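Local coordinates for dally-like protein (Drosophila melanogaster, PDB 3ODN) that probably acts as a cell-surface heparan sulfate proteoglycan of the glypican family and takes part in hedgehog signalling, the present chain being its helical core domain, at residues T228-C233 with V249-G254; A272-A277 with R411-K416. The protein carries 2 engineered substitutions. One frame throughout, in Å; residues are numbered along the deposited sequence.

Overall arrangement
From the N terminus the chain first runs along the very long helix 48-106, the spine of this elongated, mainly helical core. Contact 1 comes much later and closes a short loop: after helix 222-231 the chain returns, with 15 residues between the two segments, so that helix 245-255 packs against it. Helix 260-281 follows directly and opens contact 2, which ends on helix 400-414 after 133 residues, many of them in the unmodelled gap 322-397. The two contacts lie in series and neither encloses the other; the centres of contact 1 and contact 2 are about 32 Å apart. Contact 1 joins neighbouring helices near one end of the molecule, contact 2 two sequence-distant helices near its middle.

Contact 1: T228-C233 with V249-G254; sequences TKMQHC and VNVIKG
One residue before Met230, which packs on Val251 and Ile252 across this contact, the carbonyl oxygen of Lys229 is gripped by two donors: Trp443 NE1 in a hydrogen bond and Tyr247 OH in a weak one. Tyr247 belongs to the same helix as Val251, so this weak bond also spans the two helices, beside the apolar contact. Between the two segments themselves nothing polar is exchanged, and the join is made by three buried apolar side chains.

Met230 does most of the work. Its CB lies 4.0 Å from Val251 CG2, and its CG follows at 4.2 Å from the same methyl. The first torsion carries CG directly away from the backbone N (chi1 180°), and bends at the next two torsions then swing the terminal methyl round, bringing CE to within 4.0 Å of Val251 CG1. Both branches of the valine are therefore used, one against the root of the methionine and the other against its end, with the two side chains slanting across each other. Ile252 enters only with its tip. Its CB bond points to the flank, but the extended chain (chi2 157°) carries CD1 to 4.3 Å from Met230 CE. The helices come close here, with Met230 CA 7.5 Å from Val251 CA.

Behind this layer, Ile252 also touches Val426 and Cys427 of helix 422-428. The Cys223-Cys255 disulfide links the two helices directly, and Cys248-Cys427 fastens helix 245-255 to helix 422-428. A roughly antiparallel helix pair with a small apolar seam, reinforced by disulfides, is in keeping with the cysteine-rich lobe of the glypican fold.

Contact 2: A272-A277 with R411-K416; sequences AMDKVA and RVKDYK
Val412 meets Met273 first: its CG1 methyl sits 3.7 Å from Met273 CB. The valine turns that branch straight away from its own backbone N (chi1 171°), which sends it across to the facing helix. There it touches the root of the methionine most closely. Met273 bends at both later torsions, and its side chain packs on Tyr200 and Leu204 of helix 182-214 and on Leu492 of helix 479-496. The backbones come close at this level too, with Met273 CA 7.5 Å from Val412 CA.

Lys413, the next residue along, lies on the more open side of the interface and faces Asp274. Its aliphatic chain slants across the carboxylate, and Asp274 OD1 rests against it, 3.4 Å from Lys413 CE and 3.7 Å from Lys413 CG. The ammonium group is carried past the oxygen: Lys413 NZ ends 4.5 Å from Asp274 OD1, beyond a salt bridge, although opposite charges at that spacing would still be expected to attract. The stronger partner of Asp274 OD1 is Arg409 NE, in a salt bridge from one turn earlier on the same helix as Lys413.

This is antiparallel helix pairing within the elongated all-alpha bundle of the glypican core, with an apolar pair on the buried side and charged groups toward solvent. Beyond Lys413, Tyr415 turns to helix 48-106, where its ring packs on Met73, Ile76 and Leu77, while its carbonyl oxygen accepts a hydrogen bond from Trp266 NE1.

Contact 1: T228-C233 with V249-G254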
loop_
_atom_site.group_PDB
_atom_site.type_symbol
_atom_site.label_atom_id
_atom_site.label_comp_id
_atom_site.label_asym_id
_atom_site.label_seq_id
_atom_site.Cartn_x
_atom_site.Cartn_y
_atom_site.Cartn_z
ATOM N N THR A 228 27.067 -19.403 19.489
ATOM C CA THR A 228 28.480 -19.826 19.523
ATOM C C THR A 228 28.601 -21.340 19.611
ATOM O O THR A 228 29.482 -21.917 18.970
ATOM C CB THR A 228 29.229 -19.203 20.696
ATOM O OG1 THR A 228 28.754 -19.792 21.903
ATOM C CG2 THR A 228 29.066 -17.714 20.762
ATOM N N LYS A 229 27.725 -21.977 20.428
ATOM C CA LYS A 229 27.693 -23.431 20.643
ATOM C C LYS A 229 27.360 -24.151 19.324
ATOM O O LYS A 229 27.799 -25.277 19.112
ATOM C CB LYS A 229 26.686 -23.787 21.747
ATOM C CG LYS A 229 26.853 -25.170 22.336
ATOM C CD LYS A 229 25.605 -25.611 23.086
ATOM C CE LYS A 229 24.953 -26.789 22.401
ATOM N NZ LYS A 229 23.804 -27.322 23.178
ATOM N N MET A 230 26.625 -23.474 18.433
ATOM C CA MET A 230 26.256 -24.003 17.123
ATOM C C MET A 230 27.366 -23.792 16.081
ATOM O O MET A 230 27.690 -24.712 15.331
ATOM C CB MET A 230 24.905 -23.406 16.675
ATOM C CG MET A 230 24.392 -23.880 15.300
ATOM S SD MET A 230 24.969 -22.918 13.862
ATOM C CE MET A 230 24.332 -21.230 14.310
ATOM N N GLN A 231 27.920 -22.578 16.025
ATOM C CA GLN A 231 28.905 -22.193 15.023
ATOM C C GLN A 231 30.343 -22.600 15.287
ATOM O O GLN A 231 30.981 -23.159 14.395
ATOM C CB GLN A 231 28.793 -20.683 14.731
ATOM C CG GLN A 231 29.603 -20.207 13.527
ATOM C CD GLN A 231 29.121 -18.870 13.030
ATOM O OE1 GLN A 231 28.423 -18.774 12.023
ATOM N NE2 GLN A 231 29.498 -17.801 13.703
ATOM N N HIS A 232 30.860 -22.282 16.488
ATOM C CA HIS A 232 32.263 -22.455 16.858
ATOM C C HIS A 232 32.639 -23.595 17.817
ATOM O O HIS A 232 33.835 -23.863 17.963
ATOM C CB HIS A 232 32.788 -21.137 17.440
ATOM C CG HIS A 232 32.556 -19.939 16.578
ATOM N ND1 HIS A 232 33.413 -19.616 15.543
ATOM C CD2 HIS A 232 31.587 -18.997 16.656
ATOM C CE1 HIS A 232 32.930 -18.505 15.011
ATOM N NE2 HIS A 232 31.825 -18.100 15.642
ATOM N N CYS A 233 31.656 -24.231 18.494
ATOM C CA CYS A 233 31.949 -25.271 19.497
ATOM C C CYS A 233 32.084 -26.743 19.053
ATOM O O CYS A 233 32.351 -27.613 19.888
ATOM C CB CYS A 233 31.095 -25.110 20.753
ATOM S SG CYS A 233 31.231 -23.476 21.532
ATOM N N VAL A 249 19.050 -23.812 11.986
ATOM C CA VAL A 249 17.731 -23.200 11.741
ATOM C C VAL A 249 16.999 -22.903 13.050
ATOM O O VAL A 249 16.574 -21.760 13.237
ATOM C CB VAL A 249 16.890 -23.982 10.690
ATOM C CG1 VAL A 249 15.418 -23.565 10.701
ATOM C CG2 VAL A 249 17.474 -23.801 9.303
ATOM N N ASN A 250 16.918 -23.907 13.972
ATOM C CA ASN A 250 16.307 -23.809 15.306
ATOM C C ASN A 250 16.993 -22.767 16.151
ATOM O O ASN A 250 16.299 -21.991 16.812
ATOM C CB ASN A 250 16.277 -25.161 16.034
ATOM C CG ASN A 250 15.026 -25.987 15.808
ATOM O OD1 ASN A 250 14.047 -25.550 15.192
ATOM N ND2 ASN A 250 15.019 -27.204 16.321
ATOM N N VAL A 251 18.339 -22.702 16.096
ATOM C CA VAL A 251 19.143 -21.713 16.829
ATOM C C VAL A 251 18.795 -20.324 16.321
ATOM O O VAL A 251 18.383 -19.478 17.120
ATOM C CB VAL A 251 20.674 -22.018 16.787
ATOM C CG1 VAL A 251 21.529 -20.808 17.163
ATOM C CG2 VAL A 251 21.022 -23.226 17.652
ATOM N N ILE A 252 18.884 -20.112 14.989
ATOM C CA ILE A 252 18.589 -18.810 14.372
ATOM C C ILE A 252 17.127 -18.344 14.549
ATOM O O ILE A 252 16.912 -17.151 14.772
ATOM C CB ILE A 252 19.243 -18.617 12.970
ATOM C CG1 ILE A 252 20.777 -18.784 13.103
ATOM C CG2 ILE A 252 18.930 -17.230 12.395
ATOM C CD1 ILE A 252 21.485 -19.141 11.909
ATOM N N LYS A 253 16.152 -19.287 14.570
ATOM C CA LYS A 253 14.740 -18.985 14.861
ATOM C C LYS A 253 14.603 -18.424 16.311
ATOM O O LYS A 253 13.866 -17.461 16.536
ATOM C CB LYS A 253 13.847 -20.228 14.686
ATOM C CG LYS A 253 13.520 -20.588 13.246
ATOM C CD LYS A 253 12.254 -21.440 13.150
ATOM C CE LYS A 253 12.014 -21.986 11.765
ATOM N NZ LYS A 253 11.750 -20.917 10.754
ATOM N N GLY A 254 15.343 -19.013 17.258
ATOM C CA GLY A 254 15.365 -18.577 18.651
ATOM C C GLY A 254 15.995 -17.208 18.839
ATOM O O GLY A 254 15.564 -16.441 19.711
#

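Contact 2: A272-A277 with R411-K416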
loop_
_atom_site.group_PDB
_atom_site.type_symbol
_atom_site.label_atom_id
_atom_site.label_comp_id
_atom_site.label_asym_id
_atom_site.label_seq_id
_atom_site.Cartn_x
_atom_site.Cartn_y
_atom_site.Cartn_z
ATOM N N ALA A 272 -2.985 -8.419 2.168
ATOM C CA ALA A 272 -3.845 -7.245 2.057
ATOM C C ALA A 272 -3.317 -6.331 0.942
ATOM O O ALA A 272 -4.131 -5.760 0.193
ATOM C CB ALA A 272 -3.915 -6.494 3.387
ATOM N N MET A 273 -1.965 -6.205 0.819
ATOM C CA MET A 273 -1.326 -5.419 -0.259
ATOM C C MET A 273 -1.651 -6.042 -1.611
ATOM O O MET A 273 -1.859 -5.306 -2.583
ATOM C CB MET A 273 0.220 -5.353 -0.103
ATOM C CG MET A 273 0.693 -4.261 0.804
ATOM S SD MET A 273 0.461 -2.571 0.202
ATOM C CE MET A 273 1.800 -2.466 -0.949
ATOM N N ASP A 274 -1.692 -7.395 -1.676
ATOM C CA ASP A 274 -2.038 -8.095 -2.917
ATOM C C ASP A 274 -3.502 -7.916 -3.343
ATOM O O ASP A 274 -3.792 -7.923 -4.537
ATOM C CB ASP A 274 -1.695 -9.573 -2.847
ATOM C CG ASP A 274 -1.471 -10.119 -4.235
ATOM O OD1 ASP A 274 -0.417 -9.798 -4.835
ATOM O OD2 ASP A 274 -2.380 -10.805 -4.760
ATOM N N LYS A 275 -4.423 -7.796 -2.380
ATOM C CA LYS A 275 -5.836 -7.613 -2.685
ATOM C C LYS A 275 -6.086 -6.193 -3.192
ATOM O O LYS A 275 -6.820 -6.019 -4.153
ATOM C CB LYS A 275 -6.730 -8.027 -1.496
ATOM C CG LYS A 275 -8.248 -7.830 -1.706
ATOM C CD LYS A 275 -8.902 -8.663 -2.841
ATOM C CE LYS A 275 -8.697 -10.158 -2.710
ATOM N NZ LYS A 275 -9.597 -10.918 -3.607
ATOM N N VAL A 276 -5.419 -5.197 -2.599
ATOM C CA VAL A 276 -5.467 -3.795 -3.008
ATOM C C VAL A 276 -4.878 -3.615 -4.429
ATOM O O VAL A 276 -5.516 -2.959 -5.239
ATOM C CB VAL A 276 -4.844 -2.855 -1.920
ATOM C CG1 VAL A 276 -4.716 -1.414 -2.396
ATOM C CG2 VAL A 276 -5.654 -2.903 -0.634
ATOM N N ALA A 277 -3.727 -4.263 -4.767
ATOM C CA ALA A 277 -3.129 -4.224 -6.124
ATOM C C ALA A 277 -4.084 -4.826 -7.168
ATOM O O ALA A 277 -4.193 -4.328 -8.297
ATOM C CB ALA A 277 -1.815 -4.983 -6.141
ATOM N N ARG A 411 6.966 -8.004 -6.196
ATOM C CA ARG A 411 8.004 -7.830 -5.180
ATOM C C ARG A 411 7.439 -8.017 -3.791
ATOM O O ARG A 411 8.094 -8.643 -2.970
ATOM C CB ARG A 411 8.759 -6.496 -5.332
ATOM C CG ARG A 411 9.476 -6.326 -6.661
ATOM C CD ARG A 411 10.070 -4.923 -6.790
ATOM N NE ARG A 411 10.957 -4.760 -7.951
ATOM C CZ ARG A 411 12.236 -5.127 -7.991
ATOM N NH1 ARG A 411 12.795 -5.741 -6.947
ATOM N NH2 ARG A 411 12.956 -4.921 -9.083
ATOM N N VAL A 412 6.196 -7.551 -3.541
ATOM C CA VAL A 412 5.508 -7.743 -2.260
ATOM C C VAL A 412 5.168 -9.249 -2.086
ATOM O O VAL A 412 5.285 -9.766 -0.981
ATOM C CB VAL A 412 4.290 -6.777 -2.125
ATOM C CG1 VAL A 412 3.409 -7.101 -0.912
ATOM C CG2 VAL A 412 4.758 -5.323 -2.079
ATOM N N LYS A 413 4.786 -9.954 -3.180
ATOM C CA LYS A 413 4.531 -11.413 -3.179
ATOM C C LYS A 413 5.835 -12.134 -2.801
ATOM O O LYS A 413 5.793 -13.004 -1.948
ATOM C CB LYS A 413 4.087 -11.934 -4.570
ATOM C CG LYS A 413 2.595 -11.881 -4.927
ATOM C CD LYS A 413 2.365 -12.356 -6.405
ATOM C CE LYS A 413 1.314 -11.571 -7.192
ATOM N NZ LYS A 413 1.812 -11.052 -8.525
ATOM N N ASP A 414 6.982 -11.793 -3.436
ATOM C CA ASP A 414 8.294 -12.438 -3.151
ATOM C C ASP A 414 8.829 -12.125 -1.753
ATOM O O ASP A 414 9.695 -12.853 -1.281
ATOM C CB ASP A 414 9.374 -12.063 -4.191
ATOM C CG ASP A 414 9.082 -12.313 -5.679
ATOM O OD1 ASP A 414 8.378 -13.308 -5.995
ATOM O OD2 ASP A 414 9.620 -11.549 -6.531
ATOM N N TYR A 415 8.338 -11.059 -1.088
ATOM C CA TYR A 415 8.756 -10.655 0.266
ATOM C C TYR A 415 7.819 -11.156 1.360
ATOM O O TYR A 415 8.073 -10.855 2.530
ATOM C CB TYR A 415 8.843 -9.104 0.407
ATOM C CG TYR A 415 9.957 -8.418 -0.346
ATOM C CD1 TYR A 415 9.739 -7.203 -0.986
ATOM C CD2 TYR A 415 11.252 -8.942 -0.361
ATOM C CE1 TYR A 415 10.754 -6.562 -1.688
ATOM C CE2 TYR A 415 12.280 -8.304 -1.060
ATOM C CZ TYR A 415 12.021 -7.106 -1.719
ATOM O OH TYR A 415 12.985 -6.420 -2.419
ATOM N N LYS A 416 6.697 -11.836 1.003
ATOM C CA LYS A 416 5.719 -12.330 1.984
ATOM C C LYS A 416 6.367 -13.182 3.098
ATOM O O LYS A 416 6.064 -12.982 4.281
ATOM C CB LYS A 416 4.592 -13.103 1.282
ATOM C CG LYS A 416 3.468 -13.556 2.222
ATOM C CD LYS A 416 2.364 -14.291 1.460
ATOM C CE LYS A 416 1.343 -14.938 2.362
ATOM N NZ LYS A 416 1.954 -16.024 3.165
#